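PDB 4F7A: SusD/RagB family nutrient-binding outer membrane lipoprotein from Bacteroides vulgatus, which probably binds mucin O-glycans at the outer membrane, as a SusD-like lipoprotein thought to help capture nutrient glycans. Local coordinates for residues V270-G273 against R278-I281; Y283-L288 against E293-V298. All blocks are in the same frame, centred on the assembly; numbering follows the deposited sequence.

How the interactions relate
Interaction 1 and interaction 2 show how consecutive local contacts can be joined through shared side chains. They follow one another along the chain, 270-281 closing before 283-298 opens, with their centres 11 Å apart on the same side of the TPR-like, largely helical SusD fold. Tyr295 of interaction 2 provides the junction. Its carbonyl O lies 2.9 Å from Asn272 ND2, a probable hydrogen bond, and its ring packs against the second helical segment, with Tyr295 CG 3.6 Å from Ile279 CD1 and Tyr295 OH 3.1 Å from Ser280 CB. Ile279 thus touches Leu271 within interaction 1 and the Tyr295 ring of interaction 2, while Asn272 ties its helix to the loop backbone.

Interaction 1: residues V270-G273 against R278-I281; sequences VLNG and RISI
Ile279 reaches across to Leu271 and Asn272 between two consecutive short helices joined by a brief loop, helix 265-273 and helix 279-282, part of the helical framework of the SusD fold. The backbones come closest at Leu271 CA and Ile279 CA, 5.8 Å apart, and both side chains leave their backbones toward the other segment. Ile279 holds CG1 anti to its backbone N (chi1 -164°) and continues extended to CD1, so the longer branch, rather than the CG2 methyl, spans the gap. Its tip lies against the base of Leu271, with Ile279 CD1 3.7 Å from Leu271 CB and Ile279 CG1 3.8 Å from the same atom. Farther out, Leu271 CD1 passes the root of the isoleucine, 4.1 Å from Ile279 CA. Leu271 also touches Ile429 of helix 416-431, which extends the apolar packing into the neighbouring helix. Arg278 turns elsewhere, forming a salt bridge with Asp276 and hydrogen bonds with Ser367 and Gln426. Asn272 approaches differently: its CB starts away from the second segment, yet the amide end bends back and crosses the isoleucine chain at about a right angle. While ND2 is engaged by the carbonyl O of Tyr295, the other arm of the amide rests on the methyl, placing Asn272 OD1 3.2 Å from Ile279 CD1.

Interaction 2: residues Y283-L288 against E293-V298; sequences YNPATL and EEYLGV
Ala286, Leu288 and Leu296 meet at the apolar centre of an irregular loop that follows helix 279-282 in the SusD fold and doubles back on itself without forming regular strands. The Leu296 methyl CD1 lies 3.9 Å from Ala286 CB and 4.1 Å from Leu288 CD2, the two leucine side chains crossing at about a right angle. Leu288 also touches Tyr392, and Leu296 touches Tyr315 from farther along the same connection.

Next outward comes Pro285, whose CA sits over one face of the Tyr295 ring in a CH-pi contact, 4.2 Å from the ring centroid and 18° off its normal. The two side chains run side by side in the same direction, bringing Pro285 CG to 3.9 Å from Tyr295 CZ. Tyr295 places CG beside its own backbone N (chi1 -69°), a turn that lays the ring along the 283-285 backbone, with Tyr283 O at the ring edge, 3.6 Å from Tyr295 CE2. Replacing Tyr295 by alanine would probably leave Pro285 CA and CG without their aromatic partner and open a gap beside the 283-285 backbone.

At the polar edge the segments are joined by one backbone hydrogen bond, from Ala286 N to Glu294 O (2.7 Å, 163° at the hydrogen). The same carbonyl oxygen lies 3.3 Å from Pro285 CA. The Glu294 side chain starts away from the other segment, and its OE1 is hydrogen-bonded to His291 ND1.

Interaction 1: residues V270-G273 against R278-I281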
ATOM      1  N   VAL A 270       3.105 -14.135 -12.656  1.00 12.73           N
ATOM      2  CA  VAL A 270       4.332 -14.085 -11.900  1.00 13.85           C
ATOM      3  C   VAL A 270       4.520 -15.325 -11.018  1.00 12.19           C
ATOM      4  O   VAL A 270       5.551 -15.978 -11.071  1.00 11.35           O
ATOM      5  CB  VAL A 270       4.424 -12.758 -11.067  1.00 13.05           C
ATOM      6  CG1 VAL A 270       5.567 -12.809 -10.097  1.00 10.77           C
ATOM      7  CG2 VAL A 270       4.531 -11.553 -12.008  1.00 13.49           C
ATOM      8  N   LEU A 271       3.538 -15.641 -10.192  1.00 11.04           N
ATOM      9  CA  LEU A 271       3.719 -16.701  -9.238  1.00 12.14           C
ATOM     10  C   LEU A 271       3.781 -18.079  -9.917  1.00 13.28           C
ATOM     11  O   LEU A 271       4.555 -18.944  -9.491  1.00 11.43           O
ATOM     12  CB  LEU A 271       2.640 -16.623  -8.163  1.00 12.31           C
ATOM     13  CG  LEU A 271       2.639 -15.390  -7.240  1.00 13.08           C
ATOM     14  CD1 LEU A 271       1.475 -15.477  -6.201  1.00 10.06           C
ATOM     15  CD2 LEU A 271       3.946 -15.204  -6.525  1.00 15.19           C
ATOM     16  N   ASN A 272       3.006 -18.283 -10.985  1.00 13.94           N
ATOM     17  CA  ASN A 272       3.111 -19.541 -11.742  1.00 15.41           C
ATOM     18  C   ASN A 272       4.475 -19.660 -12.423  1.00 14.41           C
ATOM     19  O   ASN A 272       5.128 -20.693 -12.338  1.00 12.68           O
ATOM     20  CB  ASN A 272       2.037 -19.666 -12.830  1.00 16.14           C
ATOM     21  CG  ASN A 272       0.687 -20.097 -12.276  1.00 23.24           C
ATOM     22  OD1 ASN A 272       0.611 -21.062 -11.525  1.00 19.71           O
ATOM     23  ND2 ASN A 272      -0.391 -19.421 -12.706  1.00 14.51           N
ATOM     24  N   GLY A 273       4.895 -18.626 -13.129  1.00 13.46           N
ATOM     25  CA  GLY A 273       6.155 -18.715 -13.880  1.00 11.94           C
ATOM     26  C   GLY A 273       7.390 -18.853 -12.995  1.00 13.85           C
ATOM     27  O   GLY A 273       8.337 -19.550 -13.346  1.00 14.69           O
ATOM     28  N   ARG A 278       4.932 -19.316  -2.516  1.00 11.11           N
ATOM     29  CA  ARG A 278       3.882 -18.535  -1.878  1.00 12.32           C
ATOM     30  C   ARG A 278       2.527 -18.660  -2.616  1.00 16.36           C
ATOM     31  O   ARG A 278       1.487 -18.245  -2.078  1.00 15.17           O
ATOM     32  CB  ARG A 278       4.293 -17.070  -1.769  1.00 10.66           C
ATOM     33  CG  ARG A 278       5.439 -16.814  -0.801  1.00 11.15           C
ATOM     34  CD  ARG A 278       6.108 -15.463  -1.033  1.00 10.03           C
ATOM     35  NE  ARG A 278       6.891 -15.396  -2.271  1.00  8.65           N
ATOM     36  CZ  ARG A 278       7.771 -14.420  -2.544  1.00 10.73           C
ATOM     37  NH1 ARG A 278       7.991 -13.433  -1.679  1.00 11.02           N
ATOM     38  NH2 ARG A 278       8.437 -14.426  -3.687  1.00 11.65           N
ATOM     39  N   ILE A 279       2.533 -19.205  -3.835  1.00 14.31           N
ATOM     40  CA  ILE A 279       1.323 -19.223  -4.658  1.00 13.41           C
ATOM     41  C   ILE A 279       0.123 -19.881  -3.922  1.00 13.47           C
ATOM     42  O   ILE A 279      -0.984 -19.345  -3.937  1.00 13.27           O
ATOM     43  CB  ILE A 279       1.589 -19.853  -6.059  1.00 14.35           C
ATOM     44  CG1 ILE A 279       0.447 -19.506  -7.028  1.00 14.70           C
ATOM     45  CG2 ILE A 279       1.812 -21.355  -5.975  1.00 11.40           C
ATOM     46  CD1 ILE A 279       0.737 -19.830  -8.521  1.00 13.56           C
ATOM     47  N   SER A 280       0.346 -21.016  -3.265  1.00 13.33           N
ATOM     48  CA  SER A 280      -0.757 -21.769  -2.635  1.00 13.86           C
ATOM     49  C   SER A 280      -1.069 -21.219  -1.243  1.00 14.44           C
ATOM     50  O   SER A 280      -2.084 -21.550  -0.650  1.00 12.47           O
ATOM     51  CB  SER A 280      -0.441 -23.268  -2.524  1.00 16.55           C
ATOM     52  OG  SER A 280       0.596 -23.544  -1.597  1.00 19.32           O
ATOM     53  N   ILE A 281      -0.173 -20.377  -0.731  1.00 11.50           N
ATOM     54  CA  ILE A 281      -0.398 -19.658   0.529  1.00 12.54           C
ATOM     55  C   ILE A 281      -1.309 -18.453   0.307  1.00 13.65           C
ATOM     56  O   ILE A 281      -2.265 -18.214   1.060  1.00 12.09           O
ATOM     57  CB  ILE A 281       0.925 -19.207   1.168  1.00 12.22           C
ATOM     58  CG1 ILE A 281       1.817 -20.419   1.467  1.00 16.11           C
ATOM     59  CG2 ILE A 281       0.645 -18.408   2.482  1.00  8.52           C
ATOM     60  CD1 ILE A 281       3.300 -20.020   1.901  1.00 14.19           C
TER

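Interaction 2: residues Y283-L288 against E293-V298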
ATOM      1  N   TYR A 283      -3.266 -17.932  -2.621  1.00 11.35           N
ATOM      2  CA  TYR A 283      -4.461 -18.267  -3.390  1.00 13.26           C
ATOM      3  C   TYR A 283      -4.710 -19.775  -3.410  1.00 14.51           C
ATOM      4  O   TYR A 283      -3.876 -20.576  -2.971  1.00 15.29           O
ATOM      5  CB  TYR A 283      -4.342 -17.747  -4.824  1.00 14.17           C
ATOM      6  CG  TYR A 283      -4.175 -16.232  -4.911  1.00 11.97           C
ATOM      7  CD1 TYR A 283      -5.274 -15.386  -4.887  1.00 10.37           C
ATOM      8  CD2 TYR A 283      -2.919 -15.664  -5.020  1.00 11.86           C
ATOM      9  CE1 TYR A 283      -5.110 -13.991  -4.940  1.00 13.66           C
ATOM     10  CE2 TYR A 283      -2.751 -14.275  -5.115  1.00 12.30           C
ATOM     11  CZ  TYR A 283      -3.839 -13.453  -5.076  1.00 13.47           C
ATOM     12  OH  TYR A 283      -3.656 -12.084  -5.173  1.00 12.22           O
ATOM     13  N   ASN A 284      -5.872 -20.142  -3.931  1.00 13.59           N
ATOM     14  CA  ASN A 284      -6.261 -21.538  -4.135  1.00 14.06           C
ATOM     15  C   ASN A 284      -6.312 -21.816  -5.637  1.00 16.99           C
ATOM     16  O   ASN A 284      -6.552 -20.894  -6.426  1.00 16.16           O
ATOM     17  CB  ASN A 284      -7.653 -21.799  -3.559  1.00 14.22           C
ATOM     18  CG  ASN A 284      -7.698 -21.764  -2.025  1.00 19.44           C
ATOM     19  OD1 ASN A 284      -6.670 -21.865  -1.360  1.00 20.90           O
ATOM     20  ND2 ASN A 284      -8.907 -21.610  -1.467  1.00 18.14           N
ATOM     21  N   PRO A 285      -6.127 -23.085  -6.041  1.00 14.69           N
ATOM     22  CA  PRO A 285      -6.315 -23.406  -7.443  1.00 16.21           C
ATOM     23  C   PRO A 285      -7.716 -23.077  -7.928  1.00 14.70           C
ATOM     24  O   PRO A 285      -8.670 -23.080  -7.148  1.00 15.21           O
ATOM     25  CB  PRO A 285      -6.085 -24.922  -7.500  1.00 17.60           C
ATOM     26  CG  PRO A 285      -5.272 -25.245  -6.269  1.00 22.37           C
ATOM     27  CD  PRO A 285      -5.714 -24.254  -5.238  1.00 18.16           C
ATOM     28  N   ALA A 286      -7.831 -22.806  -9.220  1.00 14.98           N
ATOM     29  CA  ALA A 286      -9.108 -22.563  -9.859  1.00 14.04           C
ATOM     30  C   ALA A 286     -10.072 -23.745  -9.686  1.00 15.36           C
ATOM     31  O   ALA A 286      -9.626 -24.898  -9.541  1.00 16.22           O
ATOM     32  CB  ALA A 286      -8.879 -22.295 -11.365  1.00 14.73           C
ATOM     33  N   THR A 287     -11.371 -23.456  -9.700  1.00 16.24           N
ATOM     34  CA  THR A 287     -12.397 -24.512  -9.714  1.00 19.85           C
ATOM     35  C   THR A 287     -12.967 -24.773 -11.128  1.00 20.38           C
ATOM     36  O   THR A 287     -13.857 -25.631 -11.310  1.00 19.88           O
ATOM     37  CB  THR A 287     -13.548 -24.186  -8.746  1.00 21.82           C
ATOM     38  OG1 THR A 287     -14.029 -22.870  -9.013  1.00 17.94           O
ATOM     39  CG2 THR A 287     -13.080 -24.298  -7.251  1.00 22.65           C
ATOM     40  N   LEU A 288     -12.452 -24.066 -12.129  1.00 18.56           N
ATOM     41  CA  LEU A 288     -12.901 -24.244 -13.525  1.00 20.67           C
ATOM     42  C   LEU A 288     -12.592 -25.653 -13.988  1.00 20.77           C
ATOM     43  O   LEU A 288     -11.468 -26.117 -13.855  1.00 20.36           O
ATOM     44  CB  LEU A 288     -12.210 -23.225 -14.467  1.00 20.54           C
ATOM     45  CG  LEU A 288     -12.601 -23.190 -15.965  1.00 25.28           C
ATOM     46  CD1 LEU A 288     -14.072 -22.784 -16.176  1.00 21.00           C
ATOM     47  CD2 LEU A 288     -11.684 -22.247 -16.719  1.00 21.46           C
ATOM     48  N   GLU A 293      -6.265 -27.882 -11.052  1.00 20.78           N
ATOM     49  CA  GLU A 293      -4.974 -27.829 -10.388  1.00 22.05           C
ATOM     50  C   GLU A 293      -4.155 -26.594 -10.811  1.00 20.15           C
ATOM     51  O   GLU A 293      -2.998 -26.455 -10.433  1.00 23.54           O
ATOM     52  CB  GLU A 293      -4.182 -29.102 -10.692  1.00 26.22           C
ATOM     53  CG  GLU A 293      -4.894 -30.394 -10.307  1.00 35.69           C
ATOM     54  CD  GLU A 293      -4.044 -31.607 -10.633  1.00 49.37           C
ATOM     55  OE1 GLU A 293      -2.929 -31.700 -10.075  1.00 56.43           O
ATOM     56  OE2 GLU A 293      -4.478 -32.451 -11.450  1.00 52.85           O
ATOM     57  N   GLU A 294      -4.742 -25.703 -11.590  1.00 17.13           N
ATOM     58  CA  GLU A 294      -4.037 -24.515 -12.069  1.00 17.34           C
ATOM     59  C   GLU A 294      -4.445 -23.277 -11.278  1.00 16.47           C
ATOM     60  O   GLU A 294      -5.550 -23.204 -10.694  1.00 17.15           O
ATOM     61  CB  GLU A 294      -4.310 -24.307 -13.559  1.00 18.90           C
ATOM     62  CG  GLU A 294      -3.743 -25.418 -14.439  1.00 24.41           C
ATOM     63  CD  GLU A 294      -4.505 -25.561 -15.749  1.00 32.01           C
ATOM     64  OE1 GLU A 294      -4.851 -24.527 -16.343  1.00 23.20           O
ATOM     65  OE2 GLU A 294      -4.798 -26.706 -16.153  1.00 33.32           O
ATOM     66  N   TYR A 295      -3.555 -22.306 -11.265  1.00 13.50           N
ATOM     67  CA  TYR A 295      -3.862 -20.997 -10.692  1.00 11.69           C
ATOM     68  C   TYR A 295      -4.172 -20.057 -11.830  1.00 14.51           C
ATOM     69  O   TYR A 295      -3.304 -19.770 -12.664  1.00 15.35           O
ATOM     70  CB  TYR A 295      -2.696 -20.473  -9.866  1.00 11.47           C
ATOM     71  CG  TYR A 295      -2.505 -21.298  -8.608  1.00 12.32           C
ATOM     72  CD1 TYR A 295      -1.788 -22.484  -8.625  1.00 15.96           C
ATOM     73  CD2 TYR A 295      -3.086 -20.898  -7.406  1.00 14.49           C
ATOM     74  CE1 TYR A 295      -1.650 -23.269  -7.461  1.00 16.85           C
ATOM     75  CE2 TYR A 295      -2.958 -21.660  -6.252  1.00 16.59           C
ATOM     76  CZ  TYR A 295      -2.230 -22.828  -6.281  1.00 20.59           C
ATOM     77  OH  TYR A 295      -2.115 -23.565  -5.133  1.00 18.66           O
ATOM     78  N   LEU A 296      -5.403 -19.568 -11.865  1.00 13.16           N
ATOM     79  CA  LEU A 296      -5.868 -18.705 -12.949  1.00 12.49           C
ATOM     80  C   LEU A 296      -6.264 -17.356 -12.377  1.00 13.16           C
ATOM     81  O   LEU A 296      -7.061 -17.296 -11.457  1.00 11.74           O
ATOM     82  CB  LEU A 296      -7.068 -19.333 -13.663  1.00 14.96           C
ATOM     83  CG  LEU A 296      -6.880 -20.684 -14.330  1.00 15.41           C
ATOM     84  CD1 LEU A 296      -8.192 -21.117 -14.998  1.00 12.37           C
ATOM     85  CD2 LEU A 296      -5.718 -20.662 -15.366  1.00 12.69           C
ATOM     86  N   GLY A 297      -5.671 -16.286 -12.912  1.00 13.55           N
ATOM     87  CA  GLY A 297      -5.955 -14.929 -12.513  1.00 12.37           C
ATOM     88  C   GLY A 297      -6.871 -14.177 -13.470  1.00 13.10           C
ATOM     89  O   GLY A 297      -6.806 -14.352 -14.687  1.00 14.60           O
ATOM     90  N   VAL A 298      -7.707 -13.314 -12.908  1.00 11.08           N
ATOM     91  CA  VAL A 298      -8.644 -12.537 -13.681  1.00 12.59           C
ATOM     92  C   VAL A 298      -7.957 -11.379 -14.395  1.00 12.96           C
ATOM     93  O   VAL A 298      -7.292 -10.564 -13.759  1.00 13.40           O
ATOM     94  CB  VAL A 298      -9.779 -12.012 -12.754  1.00 10.94           C
ATOM     95  CG1 VAL A 298     -10.815 -11.204 -13.541  1.00 13.00           C
ATOM     96  CG2 VAL A 298     -10.434 -13.226 -12.004  1.00 12.68           C
TER